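Local atomic coordinates of uncharacterized protein (Wolinella succinogenes, PDB entry 3JYG), a protein that is of unknown function but belongs to the 6-pyruvoyl tetrahydropterin synthase family, binds a zinc ion and assembles from three subunits. Residues Val60-Ile73 with Trp147-Val161. Numbering follows the deposited sequence.
Sequences VTDFAHLNWFKRFI and WLLELLRSRIQPLGV
Leu-152 packs against one face of the Phe-69 ring in the tightly packed part of the contact. Its CD2 lies over that face, 3.9 Å from the centroid of Phe-69, while Ile-73 CG1 covers the opposite face. The same methyl group also meets Leu-66 CD2 and Trp-68 CZ2.

One turn on from Phe-69, the Phe-72 ring receives Leu-151 CD2 over one face, 23° off its normal, a second CH-pi contact. Phe-72 CG is anti to the backbone N (chi1 176°), which carries the ring across to helix 147-155. There Trp-147 CH2 and Leu-148 CD2 meet its edge, and Trp-147 CH2 is 3.8 Å from Phe-72 CZ.

The Trp-68 and Arg-155 side is more open: both residues are partly exposed. Arg-155 still lays CB and CG against the indole of Trp-68, with CB 3.6 Å from Trp-68 CH2. Its bent chain ends in a salt bridge to Glu-108.

At the loop end, Leu-159 CD1 packs 3.8 Å from His-65 CB. A water links Thr-61 OG1 and Leu-159 O, each 2.7 Å from the water oxygen. Thr-61 OG1 is also hydrogen-bonded to His-65 ND1, in the plane of the imidazole. His-65 NE2 is hydrogen-bonded to Asn-25 N of the second subunit.

The helices run roughly antiparallel, at 143°, on the beta-sheet of the family's fold; Leu-152 also touches Val-48 and Val-166 in that sheet. No direct hydrogen bond joins the two segments. Their cohesion therefore rests on apolar and CH-pi packing, with the water as a polar link at the loop end.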
loop_
_atom_site.group_PDB
_atom_site.type_symbol
_atom_site.label_atom_id
_atom_site.label_comp_id
_atom_site.label_asym_id
_atom_site.label_seq_id
_atom_site.Cartn_x
_atom_site.Cartn_y
_atom_site.Cartn_z
ATOM N N VAL A 60 1.327 6.816 18.409
ATOM C CA VAL A 60 -0.117 6.597 18.368
ATOM C C VAL A 60 -0.392 5.638 19.523
ATOM O O VAL A 60 -1.090 5.974 20.484
ATOM C CB VAL A 60 -0.542 5.952 17.033
ATOM C CG1 VAL A 60 -1.969 5.406 17.160
ATOM C CG2 VAL A 60 -0.451 6.963 15.909
ATOM N N THR A 61 0.189 4.442 19.400
ATOM C CA THR A 61 0.287 3.466 20.487
ATOM C C THR A 61 1.429 2.499 20.125
ATOM O O THR A 61 1.788 2.370 18.928
ATOM C CB THR A 61 -1.095 2.768 20.768
ATOM O OG1 THR A 61 -1.064 2.089 22.030
ATOM C CG2 THR A 61 -1.491 1.754 19.647
ATOM N N ASP A 62 2.031 1.837 21.106
ATOM C CA ASP A 62 3.155 0.947 20.785
ATOM C C ASP A 62 2.691 -0.183 19.848
ATOM O O ASP A 62 1.676 -0.833 20.152
ATOM C CB ASP A 62 3.796 0.338 22.049
ATOM C CG ASP A 62 5.200 -0.212 21.773
ATOM O OD1 ASP A 62 5.333 -1.279 21.150
ATOM O OD2 ASP A 62 6.191 0.442 22.150
ATOM N N PHE A 63 3.419 -0.403 18.736
ATOM C CA PHE A 63 3.183 -1.565 17.840
ATOM C C PHE A 63 2.950 -2.863 18.621
ATOM O O PHE A 63 2.090 -3.630 18.234
ATOM C CB PHE A 63 4.325 -1.792 16.807
ATOM C CG PHE A 63 4.336 -0.804 15.670
ATOM C CD1 PHE A 63 3.311 -0.795 14.724
ATOM C CD2 PHE A 63 5.378 0.126 15.552
ATOM C CE1 PHE A 63 3.308 0.125 13.688
ATOM C CE2 PHE A 63 5.386 1.066 14.498
ATOM C CZ PHE A 63 4.345 1.056 13.561
ATOM N N ALA A 64 3.679 -3.079 19.727
ATOM C CA ALA A 64 3.525 -4.309 20.528
ATOM C C ALA A 64 2.181 -4.455 21.202
ATOM O O ALA A 64 1.862 -5.528 21.744
ATOM C CB ALA A 64 4.645 -4.458 21.571
ATOM N N HIS A 65 1.375 -3.392 21.187
ATOM C CA HIS A 65 0.063 -3.461 21.824
ATOM C C HIS A 65 -0.943 -4.192 20.951
ATOM O O HIS A 65 -2.124 -4.251 21.273
ATOM C CB HIS A 65 -0.452 -2.077 22.215
ATOM C CG HIS A 65 0.284 -1.469 23.371
ATOM N ND1 HIS A 65 0.382 -0.107 23.553
ATOM C CD2 HIS A 65 0.950 -2.041 24.409
ATOM C CE1 HIS A 65 1.066 0.138 24.660
ATOM N NE2 HIS A 65 1.446 -1.017 25.182
ATOM N N LEU A 66 -0.449 -4.762 19.856
ATOM C CA LEU A 66 -1.268 -5.632 19.006
ATOM C C LEU A 66 -0.786 -7.097 19.118
ATOM O O LEU A 66 -1.265 -7.996 18.389
ATOM C CB LEU A 66 -1.282 -5.128 17.552
ATOM C CG LEU A 66 -2.209 -3.913 17.257
ATOM C CD1 LEU A 66 -2.004 -3.330 15.851
ATOM C CD2 LEU A 66 -3.727 -4.252 17.517
ATOM N N ASN A 67 0.137 -7.336 20.061
ATOM C CA ASN A 67 0.637 -8.707 20.326
ATOM C C ASN A 67 -0.469 -9.718 20.665
ATOM O O ASN A 67 -0.438 -10.841 20.212
ATOM C CB ASN A 67 1.751 -8.722 21.403
ATOM C CG ASN A 67 3.089 -8.164 20.895
ATOM O OD1 ASN A 67 3.307 -7.957 19.681
ATOM N ND2 ASN A 67 3.991 -7.902 21.833
ATOM N N TRP A 68 -1.438 -9.314 21.473
ATOM C CA TRP A 68 -2.602 -10.164 21.771
ATOM C C TRP A 68 -3.377 -10.544 20.502
ATOM O O TRP A 68 -4.064 -11.585 20.457
ATOM C CB TRP A 68 -3.571 -9.477 22.741
ATOM C CG TRP A 68 -4.217 -8.299 22.095
ATOM C CD1 TRP A 68 -3.688 -7.047 21.994
ATOM C CD2 TRP A 68 -5.470 -8.265 21.390
ATOM N NE1 TRP A 68 -4.527 -6.234 21.281
ATOM C CE2 TRP A 68 -5.633 -6.948 20.904
ATOM C CE3 TRP A 68 -6.460 -9.213 21.117
ATOM C CZ2 TRP A 68 -6.763 -6.544 20.176
ATOM C CZ3 TRP A 68 -7.565 -8.821 20.380
ATOM C CH2 TRP A 68 -7.706 -7.486 19.919
ATOM N N PHE A 69 -3.313 -9.672 19.503
ATOM C CA PHE A 69 -4.054 -9.909 18.279
ATOM C C PHE A 69 -3.236 -10.846 17.409
ATOM O O PHE A 69 -3.801 -11.732 16.780
ATOM C CB PHE A 69 -4.362 -8.600 17.560
ATOM C CG PHE A 69 -5.089 -8.782 16.249
ATOM C CD1 PHE A 69 -6.446 -9.062 16.229
ATOM C CD2 PHE A 69 -4.425 -8.620 15.041
ATOM C CE1 PHE A 69 -7.119 -9.201 15.049
ATOM C CE2 PHE A 69 -5.091 -8.747 13.842
ATOM C CZ PHE A 69 -6.446 -9.044 13.838
ATOM N N LYS A 70 -1.903 -10.665 17.421
ATOM C CA LYS A 70 -0.965 -11.604 16.823
ATOM C C LYS A 70 -1.204 -13.023 17.347
ATOM O O LYS A 70 -1.278 -13.967 16.576
ATOM C CB LYS A 70 0.494 -11.203 17.117
ATOM C CG LYS A 70 1.482 -11.928 16.231
ATOM C CD LYS A 70 2.904 -11.308 16.231
ATOM C CE LYS A 70 3.677 -11.806 15.002
ATOM N NZ LYS A 70 3.864 -13.281 15.041
ATOM N N ARG A 71 -1.336 -13.149 18.663
ATOM C CA ARG A 71 -1.512 -14.440 19.306
ATOM C C ARG A 71 -2.795 -15.097 18.815
ATOM O O ARG A 71 -2.796 -16.269 18.479
ATOM C CB ARG A 71 -1.528 -14.290 20.821
ATOM C CG ARG A 71 -1.127 -15.591 21.564
ATOM C CD ARG A 71 -1.033 -15.358 23.084
ATOM N NE ARG A 71 -2.250 -14.689 23.514
ATOM C CZ ARG A 71 -2.501 -14.225 24.737
ATOM N NH1 ARG A 71 -1.617 -14.366 25.724
ATOM N NH2 ARG A 71 -3.658 -13.616 24.962
ATOM N N PHE A 72 -3.873 -14.331 18.793
ATOM C CA PHE A 72 -5.136 -14.765 18.211
ATOM C C PHE A 72 -5.037 -15.318 16.764
ATOM O O PHE A 72 -5.439 -16.448 16.505
ATOM C CB PHE A 72 -6.185 -13.650 18.302
ATOM C CG PHE A 72 -7.478 -14.011 17.632
ATOM C CD1 PHE A 72 -8.387 -14.864 18.263
ATOM C CD2 PHE A 72 -7.762 -13.571 16.345
ATOM C CE1 PHE A 72 -9.585 -15.234 17.647
ATOM C CE2 PHE A 72 -8.967 -13.960 15.713
ATOM C CZ PHE A 72 -9.875 -14.792 16.378
ATOM N N ILE A 73 -4.458 -14.564 15.851
ATOM C CA ILE A 73 -4.224 -15.050 14.496
ATOM C C ILE A 73 -3.415 -16.357 14.514
ATOM O O ILE A 73 -3.772 -17.315 13.811
ATOM C CB ILE A 73 -3.479 -13.972 13.632
ATOM C CG1 ILE A 73 -4.329 -12.693 13.458
ATOM C CG2 ILE A 73 -3.021 -14.533 12.263
ATOM C CD1 ILE A 73 -5.650 -12.869 12.788
ATOM N N TRP A 147 -15.088 -8.972 10.284
ATOM C CA TRP A 147 -15.109 -9.721 11.507
ATOM C C TRP A 147 -13.930 -9.288 12.400
ATOM O O TRP A 147 -14.070 -9.012 13.611
ATOM C CB TRP A 147 -14.966 -11.219 11.129
ATOM C CG TRP A 147 -14.915 -12.104 12.313
ATOM C CD1 TRP A 147 -15.759 -12.081 13.410
ATOM C CD2 TRP A 147 -13.956 -13.134 12.557
ATOM N NE1 TRP A 147 -15.341 -13.041 14.343
ATOM C CE2 TRP A 147 -14.248 -13.697 13.832
ATOM C CE3 TRP A 147 -12.884 -13.652 11.815
ATOM C CZ2 TRP A 147 -13.528 -14.760 14.353
ATOM C CZ3 TRP A 147 -12.141 -14.700 12.351
ATOM C CH2 TRP A 147 -12.469 -15.240 13.614
ATOM N N LEU A 148 -12.749 -9.162 11.783
ATOM C CA LEU A 148 -11.571 -8.782 12.572
ATOM C C LEU A 148 -11.641 -7.321 12.984
ATOM O O LEU A 148 -11.215 -6.962 14.090
ATOM C CB LEU A 148 -10.265 -9.105 11.810
ATOM C CG LEU A 148 -10.032 -10.576 11.455
ATOM C CD1 LEU A 148 -8.848 -10.700 10.488
ATOM C CD2 LEU A 148 -9.826 -11.471 12.690
ATOM N N LEU A 149 -12.165 -6.463 12.108
ATOM C CA LEU A 149 -12.513 -5.103 12.528
ATOM C C LEU A 149 -13.437 -5.094 13.784
ATOM O O LEU A 149 -13.151 -4.385 14.772
ATOM C CB LEU A 149 -13.143 -4.292 11.356
ATOM C CG LEU A 149 -13.571 -2.861 11.693
ATOM C CD1 LEU A 149 -12.433 -1.970 12.144
ATOM C CD2 LEU A 149 -14.255 -2.242 10.468
ATOM N N GLU A 150 -14.512 -5.897 13.778
ATOM C CA GLU A 150 -15.394 -5.935 14.964
ATOM C C GLU A 150 -14.628 -6.355 16.196
ATOM O O GLU A 150 -14.792 -5.777 17.284
ATOM C CB GLU A 150 -16.542 -6.926 14.816
ATOM C CG GLU A 150 -17.489 -6.628 13.742
ATOM C CD GLU A 150 -18.850 -7.322 13.980
ATOM O OE1 GLU A 150 -18.872 -8.499 14.418
ATOM O OE2 GLU A 150 -19.887 -6.683 13.733
ATOM N N LEU A 151 -13.800 -7.386 16.034
ATOM C CA LEU A 151 -13.053 -7.921 17.132
ATOM C C LEU A 151 -12.121 -6.825 17.743
ATOM O O LEU A 151 -12.066 -6.622 18.965
ATOM C CB LEU A 151 -12.276 -9.155 16.637
ATOM C CG LEU A 151 -11.297 -9.828 17.599
ATOM C CD1 LEU A 151 -12.028 -10.098 18.922
ATOM C CD2 LEU A 151 -10.852 -11.132 16.972
ATOM N N LEU A 152 -11.421 -6.100 16.872
ATOM C CA LEU A 152 -10.478 -5.075 17.298
ATOM C C LEU A 152 -11.229 -3.906 17.896
ATOM O O LEU A 152 -10.844 -3.404 18.942
ATOM C CB LEU A 152 -9.602 -4.606 16.124
ATOM C CG LEU A 152 -8.583 -5.641 15.624
ATOM C CD1 LEU A 152 -8.262 -5.401 14.169
ATOM C CD2 LEU A 152 -7.300 -5.573 16.477
ATOM N N ARG A 153 -12.303 -3.466 17.259
ATOM C CA ARG A 153 -13.054 -2.337 17.861
ATOM C C ARG A 153 -13.486 -2.610 19.288
ATOM O O ARG A 153 -13.454 -1.701 20.119
ATOM C CB ARG A 153 -14.259 -1.897 17.029
ATOM C CG ARG A 153 -13.872 -1.159 15.748
ATOM C CD ARG A 153 -15.082 -1.033 14.841
ATOM N NE ARG A 153 -16.016 -0.040 15.374
ATOM C CZ ARG A 153 -17.240 0.221 14.896
ATOM N NH1 ARG A 153 -17.768 -0.457 13.847
ATOM N NH2 ARG A 153 -17.955 1.149 15.508
ATOM N N SER A 154 -13.847 -3.857 19.592
ATOM C CA SER A 154 -14.433 -4.167 20.905
ATOM C C SER A 154 -13.396 -4.285 21.993
ATOM O O SER A 154 -13.740 -4.218 23.181
ATOM C CB SER A 154 -15.284 -5.443 20.839
ATOM O OG SER A 154 -14.464 -6.581 20.704
ATOM N N ARG A 155 -12.137 -4.457 21.592
ATOM C CA ARG A 155 -10.997 -4.643 22.521
ATOM C C ARG A 155 -10.050 -3.427 22.724
ATOM O O ARG A 155 -9.464 -3.309 23.793
ATOM C CB ARG A 155 -10.128 -5.845 22.078
ATOM C CG ARG A 155 -10.858 -7.180 21.951
ATOM C CD ARG A 155 -11.372 -7.680 23.294
ATOM N NE ARG A 155 -11.109 -9.115 23.476
ATOM C CZ ARG A 155 -11.818 -10.104 22.921
ATOM N NH1 ARG A 155 -12.848 -9.839 22.116
ATOM N NH2 ARG A 155 -11.491 -11.366 23.169
ATOM N N ILE A 156 -9.854 -2.550 21.732
ATOM C CA ILE A 156 -8.757 -1.550 21.840
ATOM C C ILE A 156 -9.019 -0.264 22.653
ATOM O O ILE A 156 -8.099 0.538 22.886
ATOM C CB ILE A 156 -8.109 -1.124 20.437
ATOM C CG1 ILE A 156 -9.173 -0.592 19.478
ATOM C CG2 ILE A 156 -7.275 -2.263 19.825
ATOM C CD1 ILE A 156 -9.645 0.819 19.778
ATOM N N GLN A 157 -10.260 -0.063 23.074
ATOM C CA GLN A 157 -10.610 1.046 23.962
ATOM C C GLN A 157 -9.579 1.453 25.033
ATOM O O GLN A 157 -9.212 2.608 25.099
ATOM C CB GLN A 157 -11.932 0.749 24.644
ATOM C CG GLN A 157 -12.641 1.980 25.108
ATOM C CD GLN A 157 -14.121 1.882 24.809
ATOM O OE1 GLN A 157 -14.521 1.363 23.745
ATOM N NE2 GLN A 157 -14.950 2.384 25.731
ATOM N N PRO A 158 -9.111 0.509 25.883
ATOM C CA PRO A 158 -8.177 0.974 26.919
ATOM C C PRO A 158 -6.880 1.561 26.337
ATOM O O PRO A 158 -6.034 2.043 27.087
ATOM C CB PRO A 158 -7.872 -0.303 27.715
ATOM C CG PRO A 158 -9.039 -1.220 27.437
ATOM C CD PRO A 158 -9.435 -0.922 26.037
ATOM N N LEU A 159 -6.714 1.517 25.009
ATOM C CA LEU A 159 -5.492 2.073 24.397
ATOM C C LEU A 159 -5.613 3.536 24.015
ATOM O O LEU A 159 -4.611 4.181 23.660
ATOM C CB LEU A 159 -5.005 1.227 23.207
ATOM C CG LEU A 159 -4.546 -0.221 23.489
ATOM C CD1 LEU A 159 -4.009 -0.850 22.205
ATOM C CD2 LEU A 159 -3.482 -0.278 24.586
ATOM N N GLY A 160 -6.830 4.064 24.099
ATOM C CA GLY A 160 -7.073 5.478 23.775
ATOM C C GLY A 160 -6.964 5.783 22.291
ATOM O O GLY A 160 -6.843 6.956 21.891
ATOM N N VAL A 161 -6.981 4.740 21.451
ATOM C CA VAL A 161 -6.856 4.955 20.000
ATOM C C VAL A 161 -8.089 4.379 19.285
ATOM O O VAL A 161 -8.791 3.534 19.844
ATOM C CB VAL A 161 -5.535 4.325 19.414
ATOM C CG1 VAL A 161 -4.303 4.848 20.137
ATOM C CG2 VAL A 161 -5.583 2.815 19.482
HETATM O O HOH W 1 -1.970 3.619 24.006
#